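Local coordinates for probable porin (Pseudomonas aeruginosa, PDB 4FSP), which probably acts as an outer-membrane porin of the OprD family, a beta-barrel that lets small solutes across the outer membrane, at residues Ile234-Ala238 with Asp239-Ser243; Lys113-Ser117 with Arg118-Lys122; Ser250-Thr253 with Gly254-Gly258. All blocks are in the same frame, centred on the assembly; numbering follows the deposited sequence.

Contact 1: residues Ile234-Ala238 with Asp239-Ser243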
loop_
_atom_site.group_PDB
_atom_site.type_symbol
_atom_site.label_atom_id
_atom_site.label_comp_id
_atom_site.label_asym_id
_atom_site.label_seq_id
_atom_site.Cartn_x
_atom_site.Cartn_y
_atom_site.Cartn_z
ATOM N N ILE A 234 -1.620 11.939 -20.388
ATOM C CA ILE A 234 -1.557 12.522 -21.729
ATOM C C ILE A 234 -0.094 12.761 -22.090
ATOM O O ILE A 234 0.735 12.949 -21.199
ATOM C CB ILE A 234 -2.346 13.843 -21.831
ATOM C CG1 ILE A 234 -1.578 14.980 -21.164
ATOM C CG2 ILE A 234 -3.717 13.700 -21.194
ATOM C CD1 ILE A 234 -2.338 16.276 -21.141
ATOM N N GLY A 235 0.233 12.743 -23.379
ATOM C CA GLY A 235 1.612 12.947 -23.799
ATOM C C GLY A 235 1.908 14.418 -24.010
ATOM O O GLY A 235 1.031 15.158 -24.453
ATOM N N ILE A 236 3.115 14.863 -23.655
ATOM C CA ILE A 236 3.545 16.238 -23.948
ATOM C C ILE A 236 5.054 16.401 -24.151
ATOM O O ILE A 236 5.730 16.888 -23.248
ATOM C CB ILE A 236 3.202 17.235 -22.803
ATOM C CG1 ILE A 236 1.906 16.874 -22.064
ATOM C CG2 ILE A 236 3.150 18.656 -23.348
ATOM C CD1 ILE A 236 1.672 17.671 -20.796
ATOM N N ALA A 237 5.610 15.966 -25.280
ATOM C CA ALA A 237 4.995 15.023 -26.193
ATOM C C ALA A 237 5.890 13.790 -26.125
ATOM O O ALA A 237 5.442 12.662 -26.356
ATOM C CB ALA A 237 4.952 15.588 -27.597
ATOM N N ALA A 238 7.164 14.021 -25.796
ATOM C CA ALA A 238 8.084 12.943 -25.430
ATOM C C ALA A 238 7.991 12.682 -23.928
ATOM O O ALA A 238 8.480 11.665 -23.429
ATOM C CB ALA A 238 9.505 13.300 -25.810
ATOM N N ASP A 239 7.375 13.628 -23.217
ATOM C CA ASP A 239 7.121 13.498 -21.785
ATOM C C ASP A 239 5.635 13.224 -21.532
ATOM O O ASP A 239 4.870 13.015 -22.469
ATOM C CB ASP A 239 7.559 14.767 -21.051
ATOM C CG ASP A 239 8.986 15.161 -21.378
ATOM O OD1 ASP A 239 9.870 14.275 -21.381
ATOM O OD2 ASP A 239 9.217 16.363 -21.646
ATOM N N SER A 240 5.225 13.221 -20.270
ATOM C CA SER A 240 3.834 12.921 -19.950
ATOM C C SER A 240 3.334 13.568 -18.669
ATOM O O SER A 240 4.102 13.871 -17.756
ATOM C CB SER A 240 3.589 11.411 -19.890
ATOM O OG SER A 240 4.393 10.805 -18.900
ATOM N N LEU A 241 2.025 13.777 -18.637
ATOM C CA LEU A 241 1.328 14.344 -17.502
ATOM C C LEU A 241 0.358 13.275 -17.015
ATOM O O LEU A 241 -0.436 12.742 -17.799
ATOM C CB LEU A 241 0.566 15.599 -17.940
ATOM C CG LEU A 241 -0.192 16.364 -16.859
ATOM C CD1 LEU A 241 0.732 16.570 -15.681
ATOM C CD2 LEU A 241 -0.670 17.696 -17.407
ATOM N N GLU A 242 0.444 12.942 -15.732
ATOM C CA GLU A 242 -0.395 11.913 -15.148
ATOM C C GLU A 242 -1.273 12.527 -14.072
ATOM O O GLU A 242 -0.871 13.469 -13.389
ATOM C CB GLU A 242 0.469 10.811 -14.525
ATOM C CG GLU A 242 1.679 10.433 -15.370
ATOM C CD GLU A 242 2.611 9.457 -14.665
ATOM O OE1 GLU A 242 2.607 9.414 -13.416
ATOM O OE2 GLU A 242 3.346 8.726 -15.360
ATOM N N SER A 243 -2.469 11.979 -13.913
ATOM C CA SER A 243 -3.404 12.490 -12.925
ATOM C C SER A 243 -3.982 11.306 -12.201
ATOM O O SER A 243 -4.131 10.233 -12.781
ATOM C CB SER A 243 -4.521 13.263 -13.608
ATOM O OG SER A 243 -4.949 12.551 -14.762
#

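Contact 2: residues Lys113-Ser117 with Arg118-Lys122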
loop_
_atom_site.group_PDB
_atom_site.type_symbol
_atom_site.label_atom_id
_atom_site.label_comp_id
_atom_site.label_asym_id
_atom_site.label_seq_id
_atom_site.Cartn_x
_atom_site.Cartn_y
_atom_site.Cartn_z
ATOM N N LYS A 113 -4.728 -21.552 -4.740
ATOM C CA LYS A 113 -5.200 -20.754 -5.856
ATOM C C LYS A 113 -5.920 -21.617 -6.891
ATOM O O LYS A 113 -5.438 -22.683 -7.277
ATOM C CB LYS A 113 -4.074 -19.907 -6.465
ATOM C CG LYS A 113 -2.884 -20.687 -6.998
ATOM C CD LYS A 113 -1.670 -19.778 -7.274
ATOM C CE LYS A 113 -0.512 -20.602 -7.838
ATOM N NZ LYS A 113 0.743 -19.807 -8.067
ATOM N N LEU A 114 -7.107 -21.158 -7.290
ATOM C CA LEU A 114 -7.882 -21.811 -8.332
ATOM C C LEU A 114 -8.033 -20.878 -9.526
ATOM O O LEU A 114 -8.259 -19.670 -9.391
ATOM C CB LEU A 114 -9.263 -22.222 -7.838
ATOM C CG LEU A 114 -9.418 -23.278 -6.738
ATOM C CD1 LEU A 114 -10.886 -23.355 -6.349
ATOM C CD2 LEU A 114 -8.956 -24.633 -7.209
ATOM N N ARG A 115 -7.938 -21.474 -10.701
ATOM C CA ARG A 115 -7.869 -20.734 -11.932
ATOM C C ARG A 115 -8.842 -21.381 -12.929
ATOM O O ARG A 115 -8.807 -22.596 -13.164
ATOM C CB ARG A 115 -6.421 -20.788 -12.400
ATOM C CG ARG A 115 -6.075 -19.898 -13.510
ATOM C CD ARG A 115 -5.301 -18.639 -13.133
ATOM N NE ARG A 115 -5.439 -17.784 -14.318
ATOM C CZ ARG A 115 -4.539 -17.666 -15.288
ATOM N NH1 ARG A 115 -3.360 -18.268 -15.177
ATOM N NH2 ARG A 115 -4.807 -16.904 -16.348
ATOM N N LEU A 116 -9.736 -20.563 -13.481
ATOM C CA LEU A 116 -10.760 -21.018 -14.424
ATOM C C LEU A 116 -11.077 -19.860 -15.367
ATOM O O LEU A 116 -11.314 -18.729 -14.906
ATOM C CB LEU A 116 -12.034 -21.432 -13.681
ATOM C CG LEU A 116 -13.241 -21.751 -14.562
ATOM C CD1 LEU A 116 -12.910 -22.924 -15.463
ATOM C CD2 LEU A 116 -14.475 -22.054 -13.716
ATOM N N SER A 117 -11.076 -20.133 -16.672
ATOM C CA SER A 117 -11.269 -19.091 -17.678
ATOM C C SER A 117 -10.385 -17.868 -17.382
ATOM O O SER A 117 -9.160 -17.996 -17.256
ATOM C CB SER A 117 -12.753 -18.701 -17.751
ATOM O OG SER A 117 -13.021 -17.998 -18.949
ATOM N N ARG A 118 -10.991 -16.691 -17.238
ATOM C CA ARG A 118 -10.194 -15.490 -16.947
ATOM C C ARG A 118 -10.387 -15.037 -15.512
ATOM O O ARG A 118 -10.300 -13.839 -15.197
ATOM C CB ARG A 118 -10.563 -14.358 -17.913
ATOM C CG ARG A 118 -10.142 -14.640 -19.336
ATOM C CD ARG A 118 -10.585 -13.556 -20.305
ATOM N NE ARG A 118 -9.908 -13.765 -21.577
ATOM C CZ ARG A 118 -10.390 -14.511 -22.562
ATOM N NH1 ARG A 118 -11.578 -15.091 -22.433
ATOM N NH2 ARG A 118 -9.692 -14.662 -23.680
ATOM N N SER A 119 -10.655 -16.002 -14.640
ATOM C CA SER A 119 -10.938 -15.696 -13.250
ATOM C C SER A 119 -9.984 -16.474 -12.366
ATOM O O SER A 119 -9.430 -17.497 -12.788
ATOM C CB SER A 119 -12.394 -16.032 -12.913
ATOM O OG SER A 119 -13.279 -15.309 -13.764
ATOM N N GLU A 120 -9.772 -15.973 -11.150
ATOM C CA GLU A 120 -8.875 -16.621 -10.193
ATOM C C GLU A 120 -9.432 -16.461 -8.785
ATOM O O GLU A 120 -9.921 -15.378 -8.420
ATOM C CB GLU A 120 -7.430 -16.067 -10.275
ATOM C CG GLU A 120 -6.447 -16.705 -9.234
ATOM C CD GLU A 120 -4.976 -16.280 -9.422
ATOM O OE1 GLU A 120 -4.151 -16.494 -8.505
ATOM O OE2 GLU A 120 -4.627 -15.729 -10.490
ATOM N N LEU A 121 -9.374 -17.546 -8.008
ATOM C CA LEU A 121 -9.795 -17.524 -6.612
ATOM C C LEU A 121 -8.593 -17.882 -5.753
ATOM O O LEU A 121 -7.953 -18.914 -5.987
ATOM C CB LEU A 121 -10.926 -18.534 -6.370
ATOM C CG LEU A 121 -11.327 -18.690 -4.898
ATOM C CD1 LEU A 121 -11.880 -17.361 -4.393
ATOM C CD2 LEU A 121 -12.338 -19.838 -4.681
ATOM N N LYS A 122 -8.264 -17.022 -4.792
ATOM C CA LYS A 122 -7.227 -17.324 -3.811
ATOM C C LYS A 122 -7.853 -17.522 -2.435
ATOM O O LYS A 122 -8.717 -16.741 -2.025
ATOM C CB LYS A 122 -6.208 -16.184 -3.716
ATOM C CG LYS A 122 -5.377 -15.951 -4.970
ATOM C CD LYS A 122 -4.389 -14.801 -4.738
ATOM C CE LYS A 122 -3.286 -14.813 -5.775
ATOM N NZ LYS A 122 -2.120 -14.001 -5.325
HETATM O O HOH W 1 -7.836 -17.390 -14.991
#

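Contact 3: residues Ser250-Thr253 with Gly254-Gly258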
loop_
_atom_site.group_PDB
_atom_site.type_symbol
_atom_site.label_atom_id
_atom_site.label_comp_id
_atom_site.label_asym_id
_atom_site.label_seq_id
_atom_site.Cartn_x
_atom_site.Cartn_y
_atom_site.Cartn_z
ATOM N N SER A 250 -17.001 7.420 3.774
ATOM C CA SER A 250 -16.970 6.414 4.837
ATOM C C SER A 250 -17.984 6.760 5.906
ATOM O O SER A 250 -18.117 7.922 6.298
ATOM C CB SER A 250 -15.578 6.345 5.470
ATOM O OG SER A 250 -14.564 6.300 4.469
ATOM N N ARG A 251 -18.694 5.742 6.383
ATOM C CA ARG A 251 -19.724 5.929 7.386
ATOM C C ARG A 251 -19.685 4.710 8.283
ATOM O O ARG A 251 -19.290 3.631 7.837
ATOM C CB ARG A 251 -21.095 6.054 6.710
ATOM C CG ARG A 251 -22.091 6.919 7.476
ATOM C CD ARG A 251 -23.434 6.219 7.641
ATOM N NE ARG A 251 -23.978 6.394 8.987
ATOM C CZ ARG A 251 -25.038 5.745 9.460
ATOM N NH1 ARG A 251 -25.676 4.870 8.694
ATOM N NH2 ARG A 251 -25.455 5.968 10.700
ATOM N N ASP A 252 -20.070 4.868 9.547
ATOM C CA ASP A 252 -20.127 3.724 10.449
ATOM C C ASP A 252 -21.220 2.802 9.956
ATOM O O ASP A 252 -22.097 3.232 9.202
ATOM C CB ASP A 252 -20.473 4.168 11.861
ATOM C CG ASP A 252 -21.702 5.029 11.895
ATOM O OD1 ASP A 252 -21.585 6.241 11.579
ATOM O OD2 ASP A 252 -22.784 4.494 12.221
ATOM N N THR A 253 -21.183 1.540 10.373
ATOM C CA THR A 253 -22.207 0.606 9.933
ATOM C C THR A 253 -22.507 -0.397 11.030
ATOM O O THR A 253 -21.639 -0.696 11.857
ATOM C CB THR A 253 -21.761 -0.122 8.652
ATOM O OG1 THR A 253 -22.868 -0.836 8.092
ATOM C CG2 THR A 253 -20.633 -1.082 8.962
ATOM N N GLY A 254 -23.740 -0.900 11.041
ATOM C CA GLY A 254 -24.186 -1.845 12.056
ATOM C C GLY A 254 -24.043 -1.311 13.472
ATOM O O GLY A 254 -24.433 -0.169 13.758
ATOM N N GLY A 255 -23.461 -2.128 14.350
ATOM C CA GLY A 255 -23.249 -1.752 15.741
ATOM C C GLY A 255 -22.309 -0.579 15.990
ATOM O O GLY A 255 -22.197 -0.112 17.131
ATOM N N ALA A 256 -21.633 -0.112 14.939
ATOM C CA ALA A 256 -20.780 1.078 15.020
ATOM C C ALA A 256 -19.819 1.029 16.194
ATOM O O ALA A 256 -19.796 1.935 17.016
ATOM C CB ALA A 256 -21.637 2.347 15.110
ATOM N N ARG A 257 -19.016 -0.018 16.278
ATOM C CA ARG A 257 -18.117 -0.160 17.413
ATOM C C ARG A 257 -17.021 0.898 17.420
ATOM O O ARG A 257 -16.221 0.948 18.351
ATOM C CB ARG A 257 -17.491 -1.555 17.407
ATOM C CG ARG A 257 -18.501 -2.694 17.359
ATOM C CD ARG A 257 -17.793 -4.046 17.224
ATOM N NE ARG A 257 -18.726 -5.166 17.271
ATOM C CZ ARG A 257 -18.422 -6.413 16.914
ATOM N NH1 ARG A 257 -17.205 -6.716 16.473
ATOM N NH2 ARG A 257 -19.342 -7.358 16.990
ATOM N N GLY A 258 -17.006 1.752 16.398
ATOM C CA GLY A 258 -15.945 2.726 16.207
ATOM C C GLY A 258 -15.931 4.162 16.746
ATOM O O GLY A 258 -14.836 4.720 16.845
HETATM O O HOH W 2 -24.407 2.092 11.892
#

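Contact 1: residues Ile234-Ala238 with Asp239-Ser243
Ile234 and Ile236 both pack against the CB of Leu241, closing one side of a tight beta hairpin. Ile236 CD1 comes within 3.7 Å of Leu241 CB and Ile234 CG1 within 3.9 Å, each isoleucine lying alongside Leu241 and pointing the same way. Leu241 has CG anti to its own N (chi1 -178°), which carries one methyl, CD2, close to Ile236 CD1. Beneath this apolar patch the backbone is firmly held: Ile234 and Leu241 form a hydrogen-bonded antiparallel pair, N to O 3.0 Å in both directions. The next rung is a nearly straight bond from Ile236 N to Asp239 O, 2.8 Å long, although the donor stands well above the carbonyl plane. Beyond it the contact loosens. Ala237, which follows a cis peptide bond, directs its methyl away from the returning strand and with Ala238 forms the exposed tip; even the packed isoleucines remain exposed. Asp239 closes the turn, its OD1 accepting a hydrogen bond from Arg275 N. The hairpin links strands 223-235 and 240-252, probably at the periplasmic end of the barrel. Strand 262-273 flanks the returning strand, where Leu241 touches Leu270 and Glu242 forms a salt bridge with Arg273.

Contact 2: residues Lys113-Ser117 with Arg118-Lys122
Leu114 lies alongside Leu121, its CD1 4.2 Å from Leu121 CD2, the two side chains running the same way. They sit on one face of a beta hairpin whose strands, 105-116 and 119-123, are joined by a type II' turn from Leu116 to Ser119. A bound detergent molecule about 4 Å from the Leu114 side chain marks this face as probably turned to the membrane. Two hydrogen-bonded pairs lock the register. Leu114 N reaches Leu121 O at 2.7 Å, with the reverse bond almost as short, and Leu116 exchanges bonds with Ser119 at the turn, Ser119 N to Leu116 O being 2.8 Å.

Lys113, Arg115, Glu120 and Lys122 occupy the other face. Lys113 runs away from the hairpin to a salt bridge with Asp72. Arg115, bent at chi2 (103°), and Glu120 cross at a slant, Arg115 CD 4.0 Å from Glu120 OE2 and the guanidinium and carboxylate planes 35° apart. Arg115 NE is 4.4 Å from Glu120 OE2, beyond a salt bridge, and any attraction is probably one of charge. Glu154 hydrogen-bonds to Ser117 OG, Arg118 N and Ser119 OG, the last also bonded to Ser152 OG. One water bridges arginine and turn: it accepts from Arg115 NE at an unusually short 2.5 Å and donates to Ser117 O and Ser119 O, each 2.7 Å away.

Contact 3: residues Ser250-Thr253 with Gly254-Gly258
Ala256 turns back on the end of strand 240-252, its N donating to Thr253 O. This 3.1 Å bond is the only direct hydrogen bond between the two segments and closes a type II' beta turn running from Thr253 to Ala256. The donor stands 46° out of the carbonyl plane, so the bond does not follow a lone pair. Gly254 takes the first corner of the turn with a positive phi (57°), as the type II' geometry requires. Ala256, also at positive phi, leads the chain out of the turn and on into the loop rather than into a paired strand.

A second, indirect polar link runs through water. One molecule donates to both Asp252 OD2 and Gly254 O, 2.9 Å from each, tying the carboxylate to the first corner.

Charge adds to the hold on the same carboxylate oxygen. Arg251 NH2 lies 3.4 Å from Asp252 OD2, but the oxygen is well out of the guanidinium plane and no N-H points at it; the pairing is electrostatic. The other oxygen, OD1, accepts a hydrogen bond from Ile261 N, so partners at both ends of the group should limit its rotation.

Van der Waals contact is slight. Ala256 CB rests against Asp252, 3.9 Å from its CB and 3.8 Å from its OD2.

The turn opens the loop between strands 240-252 and 262-273, probably on the extracellular side, and a bound detergent molecule touches Thr253. Gln221, in the short connection between strands 210-219 and 223-235, accepts a hydrogen bond from Gly255 N, and Thr253 pairs by its backbone with Val222. The backbones of Asp252 and Ile261 are also hydrogen-bonded, so the start of the loop is joined both to its own far end, just before strand 262-273, and to the neighbouring 220-222 connection.

How the contacts relate
Contacts 1 and 3 bracket strand 240-252: the first is the hairpin that leads into it, the second the turn that leaves it, and their centres lie about 42 Å apart. Contact 2 comes earlier in the chain, on another part of the barrel wall, about 36 Å from contact 1 and 33 Å from contact 3 between centres. None touches another. The order of the strands would put contacts 1 and 2 at periplasmic turns and contact 3 in an extracellular loop. Bound detergent comes about 4 Å from the Leu114 side chain and 3 Å from that of Thr253, consistent with positions near the membrane-facing surface, but stays about 8 Å from that of Asp239.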